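Local coordinates for protein-disulfide isomerase (Novosphingobium aromaticivorans, PDB 3GMF), which probably acts as a thiol-disulfide isomerase or oxidoreductase, being built on the thioredoxin fold with a helical region inserted into it, at residues 67-72 with 151-156; 53-58 with 81-86; 60-65 with 107-112. All coordinates share one frame; numbering follows the deposited sequence.

Interactions 1 and 2 are buried; interaction 3, farther from the centre of the chain, is only partly so. Helix 62-73 serves two of them, through its start in interaction 3 and its later turns in interaction 1, while interaction 2 sets strand 51-57 against helix 76-88, the next helix. An amide pair, Asn-72 with Asn-57, joins interactions 1 and 2, and Met-65 reaches from the helix of interaction 3 to Leu-153 of interaction 1. None has a hydrogen bond between its segments: leucine methyls meet an alanine and an amide in 1, a valine methyl meets a histidine ring in 2, and an isoleucine methyl and a proline meet a tryptophan and a phenylalanine in 3.

Interaction 1: residues 67-72 with 151-156; sequences VALITN and KKLAAE
The carbonyl oxygen of Ala-68 is gripped twice by Asn-72, a residue that also meets Leu-153 across the contact. The helical bond from Asn-72 N to Ala-68 O measures 3.0 Å, and the side-chain bond from Asn-72 ND2 to the same oxygen is shorter, at 2.8 Å. The two donors arrive from opposite faces of the carbonyl plane. What makes the second bond possible is the first torsion of Asn-72, which sets CG beside the backbone N (chi1 -73°) and folds the amide back along its own helix. Its other hydrogen-bond partners include Asn-57, at the end of strand 51-57, which bonds to ND2. A polar group fixed in this way can present a firm surface to a hydrocarbon neighbour: Leu-153 CD2 lies 3.9 Å from Asn-72 OD1 and equally far from CG and ND2. An aspartate here would keep much of the shape, yet would probably leave Ala-68 O without its second donor and Asn-57 without its amide partner, freeing the end of the side chain to turn beside Leu-153. Within the thioredoxin fold and its helical insertion, the contact joins helix 62-73, which follows strand 51-57, to helix 147-164, which leads back to the sheet. The short segments cross at 106° with their axes 10.9 Å apart, and Leu-153 carries the meeting. While its CD2 goes to the amide, Leu-153 CD1 packs 3.9 Å from Ala-68 CB, where the small side chain lets the leucine approach the opposite backbone. The same CD1 stands 4.3 Å from Leu-69 CD2. Leu-69 packs also on Leu-149 and Ala-150, a turn earlier on the leucine's helix.

Interaction 2: residues 53-58 with 81-86; sequences IEVRNF and TLHTAF
His-83, reaching from helix 76-88 to Val-55 on strand 51-57, is where the second segment first meets the sheet. Its CG lies anti to the backbone N (chi1 172°), which carries the ring off the helix toward the strand. Val-55 comes from the opposite direction and lays one branch, CG1, over a face of the imidazole. That methyl is 4.0 Å from the ring centroid and 30° off the ring normal, a CH-pi contact. It leans to one side of the ring: Val-55 CG1 is 3.6 Å from His-83 CE1 and 3.7 Å from NE2. The second neighbour on the strand, Asn-57, approaches obliquely, its ND2 resting 4.2 Å from His-83 ND1. Neither polar end depends on the other, because ND1 is hydrogen-bonded to the hydroxyl of Tyr-25 and Asn-57 OD1 to the amide of Asn-72. The ring also meets that of Phe-79, one turn earlier on the same helix. Thr-84, next along, bonds through OG1 to Glu-34 of helix 28-46. Phe-86 then faces the neighbouring helix 62-73, packing on Val-67 and Thr-71. This contact thus joins the central sheet of the thioredoxin fold to a helix of the inserted region. Arg-56, between the two touching strand residues, points away from the helix, and its NE forms a salt bridge of 3.0 Å with Glu-54 OE2. Its NH2 reaches that oxygen too, from the same face of the carboxylate plane, and Glu-54 has Arg-18 as a second charged partner. The strand therefore keeps an ion pair away from helix 76-88 and offers it a valine methyl, and the histidine answers with its flat surface while ND1 is committed to Tyr-25: the ring works as an apolar platform and a polar partner at once.

Interaction 3: residues 60-65 with 107-112; sequences RDPIDM and RWFNGT
Trp-108, Pro-62 and Ile-63 bury most of the surface in this contact, where the first turn of helix 62-73, the first helix after strand 51-57, meets a loop of the helical region of this thioredoxin-family chain, between helices 102-106 and 113-123. Pro-62 starts the helix and turns its ring toward the loop: CG packs 3.6 Å from the carbonyl oxygen Trp-108 O, while CD lies 3.7 Å from Phe-109 CE1, the two side chains crossing at about a right angle. Ile-63 reaches farther, because CG1 sits beside the backbone N (chi1 -61°) and the chain extends to bring CD1 to the indole. There the methyl makes an off-centre CH-pi contact, 4.2 Å from the centroid of the six-membered ring of Trp-108, with CE3 its nearest atom. Ile-120 of helix 113-123 also packs on all three residues. Just before the proline, Asp-61 is the N-cap: its OD1 accepts from Asp-64 N at 2.9 Å, nearly straight at 170°. The indole NE1 bonds to Asp-123. With these polar groups engaged elsewhere, what crosses is mainly packing of carbon groups without a hydrogen bond, consistent with a join that depends on shape.

Interaction 1: residues 67-72 with 151-156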
loop_
_atom_site.group_PDB
_atom_site.type_symbol
_atom_site.label_atom_id
_atom_site.label_comp_id
_atom_site.label_asym_id
_atom_site.label_seq_id
_atom_site.Cartn_x
_atom_site.Cartn_y
_atom_site.Cartn_z
ATOM N N VAL A 67 6.351 4.885 4.081
ATOM C CA VAL A 67 4.910 5.146 3.914
ATOM C C VAL A 67 4.034 4.074 4.595
ATOM O O VAL A 67 3.051 4.393 5.280
ATOM C CB VAL A 67 4.546 5.276 2.443
ATOM C CG1 VAL A 67 3.064 5.529 2.319
ATOM C CG2 VAL A 67 5.331 6.430 1.835
ATOM N N ALA A 68 4.423 2.808 4.437
ATOM C CA ALA A 68 3.674 1.698 5.025
ATOM C C ALA A 68 3.721 1.711 6.555
ATOM O O ALA A 68 2.755 1.327 7.202
ATOM C CB ALA A 68 4.150 0.349 4.463
ATOM N N LEU A 69 4.818 2.192 7.137
ATOM C CA LEU A 69 4.824 2.373 8.596
ATOM C C LEU A 69 3.743 3.353 9.012
ATOM O O LEU A 69 2.998 3.073 9.956
ATOM C CB LEU A 69 6.196 2.806 9.118
ATOM C CG LEU A 69 7.246 1.693 9.074
ATOM C CD1 LEU A 69 8.646 2.340 9.106
ATOM C CD2 LEU A 69 7.024 0.624 10.179
ATOM N N ILE A 70 3.612 4.451 8.276
ATOM C CA ILE A 70 2.625 5.490 8.581
ATOM C C ILE A 70 1.210 4.930 8.455
ATOM O O ILE A 70 0.443 4.974 9.424
ATOM C CB ILE A 70 2.803 6.753 7.720
ATOM C CG1 ILE A 70 4.228 7.331 7.860
ATOM C CG2 ILE A 70 1.754 7.813 8.079
ATOM C CD1 ILE A 70 4.564 8.418 6.827
ATOM N N THR A 71 0.877 4.363 7.292
ATOM C CA THR A 71 -0.499 3.858 7.074
ATOM C C THR A 71 -0.872 2.697 8.021
ATOM O O THR A 71 -2.043 2.551 8.407
ATOM C CB THR A 71 -0.755 3.484 5.586
ATOM O OG1 THR A 71 0.036 2.336 5.245
ATOM C CG2 THR A 71 -0.391 4.650 4.661
ATOM N N ASN A 72 0.117 1.913 8.446
ATOM C CA ASN A 72 -0.144 0.808 9.371
ATOM C C ASN A 72 -0.139 1.174 10.858
ATOM O O ASN A 72 -0.485 0.319 11.682
ATOM C CB ASN A 72 0.788 -0.380 9.108
ATOM C CG ASN A 72 0.417 -1.138 7.840
ATOM O OD1 ASN A 72 -0.289 -2.149 7.895
ATOM N ND2 ASN A 72 0.887 -0.644 6.690
ATOM N N LYS A 151 9.558 -4.982 10.592
ATOM C CA LYS A 151 9.922 -6.396 10.422
ATOM C C LYS A 151 8.727 -7.271 10.044
ATOM O O LYS A 151 8.874 -8.212 9.256
ATOM C CB LYS A 151 10.580 -6.922 11.693
ATOM C CG LYS A 151 11.979 -6.373 11.906
ATOM C CD LYS A 151 12.411 -6.741 13.329
ATOM C CE LYS A 151 13.833 -6.338 13.620
ATOM N NZ LYS A 151 14.098 -6.567 15.070
ATOM N N LYS A 152 7.566 -6.952 10.609
ATOM C CA LYS A 152 6.323 -7.685 10.320
ATOM C C LYS A 152 5.843 -7.407 8.893
ATOM O O LYS A 152 5.388 -8.317 8.186
ATOM C CB LYS A 152 5.234 -7.337 11.332
ATOM C CG LYS A 152 5.539 -7.805 12.753
ATOM C CD LYS A 152 5.371 -9.314 12.928
ATOM C CE LYS A 152 3.943 -9.672 13.306
ATOM N NZ LYS A 152 3.781 -11.133 13.514
ATOM N N LEU A 153 5.970 -6.154 8.471
ATOM C CA LEU A 153 5.624 -5.804 7.096
ATOM C C LEU A 153 6.599 -6.461 6.118
ATOM O O LEU A 153 6.180 -6.910 5.054
ATOM C CB LEU A 153 5.608 -4.296 6.892
ATOM C CG LEU A 153 4.543 -3.523 7.675
ATOM C CD1 LEU A 153 4.883 -2.021 7.519
ATOM C CD2 LEU A 153 3.123 -3.829 7.222
ATOM N N ALA A 154 7.883 -6.520 6.478
ATOM C CA ALA A 154 8.871 -7.263 5.684
ATOM C C ALA A 154 8.507 -8.762 5.582
ATOM O O ALA A 154 8.570 -9.364 4.509
ATOM C CB ALA A 154 10.267 -7.090 6.273
ATOM N N ALA A 155 8.058 -9.334 6.694
ATOM C CA ALA A 155 7.693 -10.763 6.722
ATOM C C ALA A 155 6.461 -11.034 5.848
ATOM O O ALA A 155 6.388 -12.040 5.124
ATOM C CB ALA A 155 7.459 -11.227 8.179
ATOM N N GLU A 156 5.491 -10.137 5.928
ATOM C CA GLU A 156 4.278 -10.225 5.112
ATOM C C GLU A 156 4.637 -10.151 3.611
ATOM O O GLU A 156 4.094 -10.885 2.775
ATOM C CB GLU A 156 3.335 -9.092 5.556
ATOM C CG GLU A 156 2.055 -8.995 4.782
ATOM C CD GLU A 156 2.177 -7.973 3.684
ATOM O OE1 GLU A 156 2.679 -6.850 3.953
ATOM O OE2 GLU A 156 1.779 -8.303 2.554
#

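Interaction 2: residues 53-58 with 81-86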
loop_
_atom_site.group_PDB
_atom_site.type_symbol
_atom_site.label_atom_id
_atom_site.label_comp_id
_atom_site.label_asym_id
_atom_site.label_seq_id
_atom_site.Cartn_x
_atom_site.Cartn_y
_atom_site.Cartn_z
ATOM N N ILE A 53 -12.395 -6.421 -0.260
ATOM C CA ILE A 53 -11.041 -6.173 -0.780
ATOM C C ILE A 53 -10.034 -6.259 0.341
ATOM O O ILE A 53 -10.136 -5.533 1.329
ATOM C CB ILE A 53 -10.893 -4.796 -1.446
ATOM C CG1 ILE A 53 -11.945 -4.616 -2.548
ATOM C CG2 ILE A 53 -9.481 -4.645 -2.041
ATOM C CD1 ILE A 53 -12.115 -3.202 -2.997
ATOM N N GLU A 54 -9.053 -7.130 0.168
ATOM C CA GLU A 54 -7.985 -7.279 1.122
ATOM C C GLU A 54 -6.739 -6.614 0.545
ATOM O O GLU A 54 -6.166 -7.101 -0.427
ATOM C CB GLU A 54 -7.703 -8.746 1.379
ATOM C CG GLU A 54 -6.661 -8.996 2.431
ATOM C CD GLU A 54 -6.538 -10.475 2.732
ATOM O OE1 GLU A 54 -7.548 -11.206 2.596
ATOM O OE2 GLU A 54 -5.443 -10.904 3.105
ATOM N N VAL A 55 -6.344 -5.495 1.127
ATOM C CA VAL A 55 -5.176 -4.756 0.648
ATOM C C VAL A 55 -3.971 -5.260 1.398
ATOM O O VAL A 55 -3.953 -5.275 2.627
ATOM C CB VAL A 55 -5.365 -3.237 0.836
ATOM C CG1 VAL A 55 -4.068 -2.473 0.546
ATOM C CG2 VAL A 55 -6.489 -2.760 -0.066
ATOM N N ARG A 56 -2.991 -5.728 0.640
ATOM C CA ARG A 56 -1.734 -6.122 1.247
ATOM C C ARG A 56 -0.625 -5.176 0.822
ATOM O O ARG A 56 -0.457 -4.849 -0.368
ATOM C CB ARG A 56 -1.376 -7.569 0.942
ATOM C CG ARG A 56 -2.392 -8.582 1.460
ATOM C CD ARG A 56 -1.974 -9.955 1.017
ATOM N NE ARG A 56 -2.965 -10.969 1.349
ATOM C CZ ARG A 56 -2.763 -12.275 1.227
ATOM N NH1 ARG A 56 -1.591 -12.739 0.801
ATOM N NH2 ARG A 56 -3.730 -13.115 1.540
ATOM N N ASN A 57 0.111 -4.706 1.826
ATOM C CA ASN A 57 1.254 -3.833 1.576
ATOM C C ASN A 57 2.427 -4.680 1.122
ATOM O O ASN A 57 3.082 -5.366 1.916
ATOM C CB ASN A 57 1.616 -3.028 2.820
ATOM C CG ASN A 57 0.490 -2.134 3.276
ATOM O OD1 ASN A 57 -0.050 -2.297 4.372
ATOM N ND2 ASN A 57 0.130 -1.188 2.447
ATOM N N PHE A 58 2.680 -4.632 -0.176
ATOM C CA PHE A 58 3.803 -5.351 -0.753
ATOM C C PHE A 58 4.948 -4.341 -0.787
ATOM O O PHE A 58 5.026 -3.507 -1.698
ATOM C CB PHE A 58 3.449 -5.815 -2.158
ATOM C CG PHE A 58 4.491 -6.687 -2.783
ATOM C CD1 PHE A 58 4.591 -8.024 -2.433
ATOM C CD2 PHE A 58 5.388 -6.157 -3.718
ATOM C CE1 PHE A 58 5.570 -8.834 -3.010
ATOM C CE2 PHE A 58 6.366 -6.954 -4.316
ATOM C CZ PHE A 58 6.456 -8.290 -3.964
ATOM N N THR A 81 -8.590 5.538 4.241
ATOM C CA THR A 81 -8.511 6.935 3.809
ATOM C C THR A 81 -7.060 7.364 3.596
ATOM O O THR A 81 -6.742 8.013 2.609
ATOM C CB THR A 81 -9.225 7.924 4.764
ATOM O OG1 THR A 81 -8.995 7.553 6.130
ATOM C CG2 THR A 81 -10.713 7.930 4.482
ATOM N N LEU A 82 -6.187 6.964 4.508
ATOM C CA LEU A 82 -4.778 7.331 4.437
ATOM C C LEU A 82 -4.029 6.617 3.293
ATOM O O LEU A 82 -3.263 7.256 2.551
ATOM C CB LEU A 82 -4.114 7.051 5.780
ATOM C CG LEU A 82 -2.797 7.785 6.055
ATOM C CD1 LEU A 82 -2.879 9.281 5.679
ATOM C CD2 LEU A 82 -2.427 7.593 7.508
ATOM N N HIS A 83 -4.246 5.313 3.178
ATOM C CA HIS A 83 -3.730 4.499 2.073
ATOM C C HIS A 83 -4.140 5.089 0.723
ATOM O O HIS A 83 -3.299 5.281 -0.149
ATOM C CB HIS A 83 -4.226 3.052 2.220
ATOM C CG HIS A 83 -3.922 2.169 1.043
ATOM N ND1 HIS A 83 -2.713 1.518 0.893
ATOM C CD2 HIS A 83 -4.672 1.820 -0.029
ATOM C CE1 HIS A 83 -2.732 0.817 -0.229
ATOM N NE2 HIS A 83 -3.916 0.975 -0.800
ATOM N N THR A 84 -5.427 5.414 0.564
ATOM C CA THR A 84 -5.930 5.999 -0.682
ATOM C C THR A 84 -5.287 7.358 -0.955
ATOM O O THR A 84 -4.931 7.647 -2.105
ATOM C CB THR A 84 -7.502 6.074 -0.690
ATOM O OG1 THR A 84 -8.024 4.741 -0.806
ATOM C CG2 THR A 84 -8.020 6.902 -1.850
ATOM N N ALA A 85 -5.115 8.165 0.099
ATOM C CA ALA A 85 -4.480 9.487 -0.015
ATOM C C ALA A 85 -3.036 9.408 -0.538
ATOM O O ALA A 85 -2.686 10.090 -1.505
ATOM C CB ALA A 85 -4.528 10.243 1.318
ATOM N N PHE A 86 -2.222 8.547 0.072
ATOM C CA PHE A 86 -0.858 8.314 -0.450
ATOM C C PHE A 86 -0.841 7.842 -1.890
ATOM O O PHE A 86 0.014 8.283 -2.678
ATOM C CB PHE A 86 -0.074 7.336 0.422
ATOM C CG PHE A 86 0.572 7.968 1.616
ATOM C CD1 PHE A 86 1.722 8.754 1.482
ATOM C CD2 PHE A 86 0.040 7.757 2.895
ATOM C CE1 PHE A 86 2.333 9.309 2.607
ATOM C CE2 PHE A 86 0.625 8.307 4.018
ATOM C CZ PHE A 86 1.776 9.105 3.882
#

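Interaction 3: residues 60-65 with 107-112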
loop_
_atom_site.group_PDB
_atom_site.type_symbol
_atom_site.label_atom_id
_atom_site.label_comp_id
_atom_site.label_asym_id
_atom_site.label_seq_id
_atom_site.Cartn_x
_atom_site.Cartn_y
_atom_site.Cartn_z
ATOM N N ARG A 60 8.416 -2.744 -1.352
ATOM C CA ARG A 60 9.462 -3.017 -2.360
ATOM C C ARG A 60 10.813 -2.368 -2.076
ATOM O O ARG A 60 11.844 -2.783 -2.653
ATOM C CB ARG A 60 9.010 -2.559 -3.757
ATOM C CG ARG A 60 7.701 -3.225 -4.273
ATOM C CD ARG A 60 7.414 -2.801 -5.696
ATOM N NE ARG A 60 7.388 -1.334 -5.786
ATOM C CZ ARG A 60 7.756 -0.644 -6.856
ATOM N NH1 ARG A 60 8.176 -1.285 -7.940
ATOM N NH2 ARG A 60 7.728 0.696 -6.830
ATOM N N ASP A 61 10.787 -1.316 -1.251
ATOM C CA ASP A 61 11.958 -0.422 -1.047
ATOM C C ASP A 61 11.744 0.373 0.265
ATOM O O ASP A 61 10.653 0.351 0.838
ATOM C CB ASP A 61 12.182 0.479 -2.293
ATOM C CG ASP A 61 11.019 1.434 -2.543
ATOM O OD1 ASP A 61 10.782 2.280 -1.668
ATOM O OD2 ASP A 61 10.352 1.316 -3.601
ATOM N N PRO A 62 12.807 1.020 0.791
ATOM C CA PRO A 62 12.666 1.666 2.093
ATOM C C PRO A 62 11.759 2.912 2.080
ATOM O O PRO A 62 11.300 3.316 3.141
ATOM C CB PRO A 62 14.113 2.046 2.472
ATOM C CG PRO A 62 14.969 1.272 1.538
ATOM C CD PRO A 62 14.185 1.114 0.276
ATOM N N ILE A 63 11.555 3.523 0.909
ATOM C CA ILE A 63 10.614 4.668 0.804
ATOM C C ILE A 63 9.165 4.172 0.992
ATOM O O ILE A 63 8.392 4.706 1.808
ATOM C CB ILE A 63 10.779 5.397 -0.524
ATOM C CG1 ILE A 63 12.203 5.945 -0.637
ATOM C CG2 ILE A 63 9.824 6.630 -0.616
ATOM C CD1 ILE A 63 12.580 6.238 -2.080
ATOM N N ASP A 64 8.832 3.134 0.234
ATOM C CA ASP A 64 7.606 2.323 0.419
ATOM C C ASP A 64 7.418 1.913 1.887
ATOM O O ASP A 64 6.344 2.119 2.466
ATOM C CB ASP A 64 7.742 1.076 -0.465
ATOM C CG ASP A 64 6.407 0.406 -0.781
ATOM O OD1 ASP A 64 5.332 0.856 -0.311
ATOM O OD2 ASP A 64 6.453 -0.601 -1.526
ATOM N N MET A 65 8.478 1.353 2.481
ATOM C CA MET A 65 8.449 0.934 3.896
ATOM C C MET A 65 8.058 2.102 4.803
ATOM O O MET A 65 7.267 1.929 5.723
ATOM C CB MET A 65 9.799 0.351 4.352
ATOM C CG MET A 65 9.736 -0.188 5.805
ATOM S SD MET A 65 8.520 -1.533 6.167
ATOM C CE MET A 65 9.568 -2.908 5.671
ATOM N N ARG A 107 21.784 7.888 1.774
ATOM C CA ARG A 107 21.182 7.821 3.111
ATOM C C ARG A 107 19.936 6.928 3.181
ATOM O O ARG A 107 19.549 6.502 4.268
ATOM C CB ARG A 107 20.841 9.229 3.589
ATOM C CG ARG A 107 22.059 10.134 3.790
ATOM C CD ARG A 107 21.800 11.582 3.362
ATOM N NE ARG A 107 20.682 12.250 4.033
ATOM C CZ ARG A 107 19.476 12.446 3.492
ATOM N NH1 ARG A 107 18.534 13.079 4.195
ATOM N NH2 ARG A 107 19.199 11.989 2.262
ATOM N N TRP A 108 19.303 6.637 2.039
ATOM C CA TRP A 108 18.114 5.786 2.070
ATOM C C TRP A 108 18.466 4.315 2.212
ATOM O O TRP A 108 17.605 3.502 2.550
ATOM C CB TRP A 108 17.252 5.959 0.810
ATOM C CG TRP A 108 16.933 7.397 0.421
ATOM C CD1 TRP A 108 16.936 8.510 1.221
ATOM C CD2 TRP A 108 16.509 7.824 -0.871
ATOM N NE1 TRP A 108 16.561 9.621 0.494
ATOM C CE2 TRP A 108 16.293 9.232 -0.800
ATOM C CE3 TRP A 108 16.306 7.159 -2.090
ATOM C CZ2 TRP A 108 15.870 9.976 -1.898
ATOM C CZ3 TRP A 108 15.888 7.897 -3.191
ATOM C CH2 TRP A 108 15.688 9.307 -3.087
ATOM N N PHE A 109 19.720 3.968 1.909
ATOM C CA PHE A 109 20.063 2.549 1.656
ATOM C C PHE A 109 21.187 2.046 2.520
ATOM O O PHE A 109 21.714 0.954 2.277
ATOM C CB PHE A 109 20.437 2.297 0.178
ATOM C CG PHE A 109 19.313 2.526 -0.776
ATOM C CD1 PHE A 109 18.227 1.668 -0.828
ATOM C CD2 PHE A 109 19.336 3.624 -1.619
ATOM C CE1 PHE A 109 17.173 1.897 -1.709
ATOM C CE2 PHE A 109 18.296 3.867 -2.478
ATOM C CZ PHE A 109 17.212 3.004 -2.539
ATOM N N ASN A 110 21.538 2.845 3.519
ATOM C CA ASN A 110 22.699 2.638 4.377
ATOM C C ASN A 110 22.398 3.110 5.786
ATOM O O ASN A 110 21.560 3.990 5.985
ATOM C CB ASN A 110 23.907 3.407 3.838
ATOM C CG ASN A 110 24.458 2.790 2.584
ATOM O OD1 ASN A 110 24.932 1.647 2.605
ATOM N ND2 ASN A 110 24.369 3.519 1.466
ATOM N N GLY A 111 23.089 2.535 6.766
ATOM C CA GLY A 111 22.807 2.861 8.160
ATOM C C GLY A 111 21.689 1.988 8.709
ATOM O O GLY A 111 21.229 1.049 8.054
ATOM N N THR A 112 21.263 2.293 9.926
ATOM C CA THR A 112 20.278 1.479 10.617
ATOM C C THR A 112 18.904 1.845 10.092
ATOM O O THR A 112 18.740 2.887 9.436
ATOM C CB THR A 112 20.284 1.742 12.139
ATOM O OG1 THR A 112 20.035 3.130 12.380
ATOM C CG2 THR A 112 21.619 1.343 12.759
#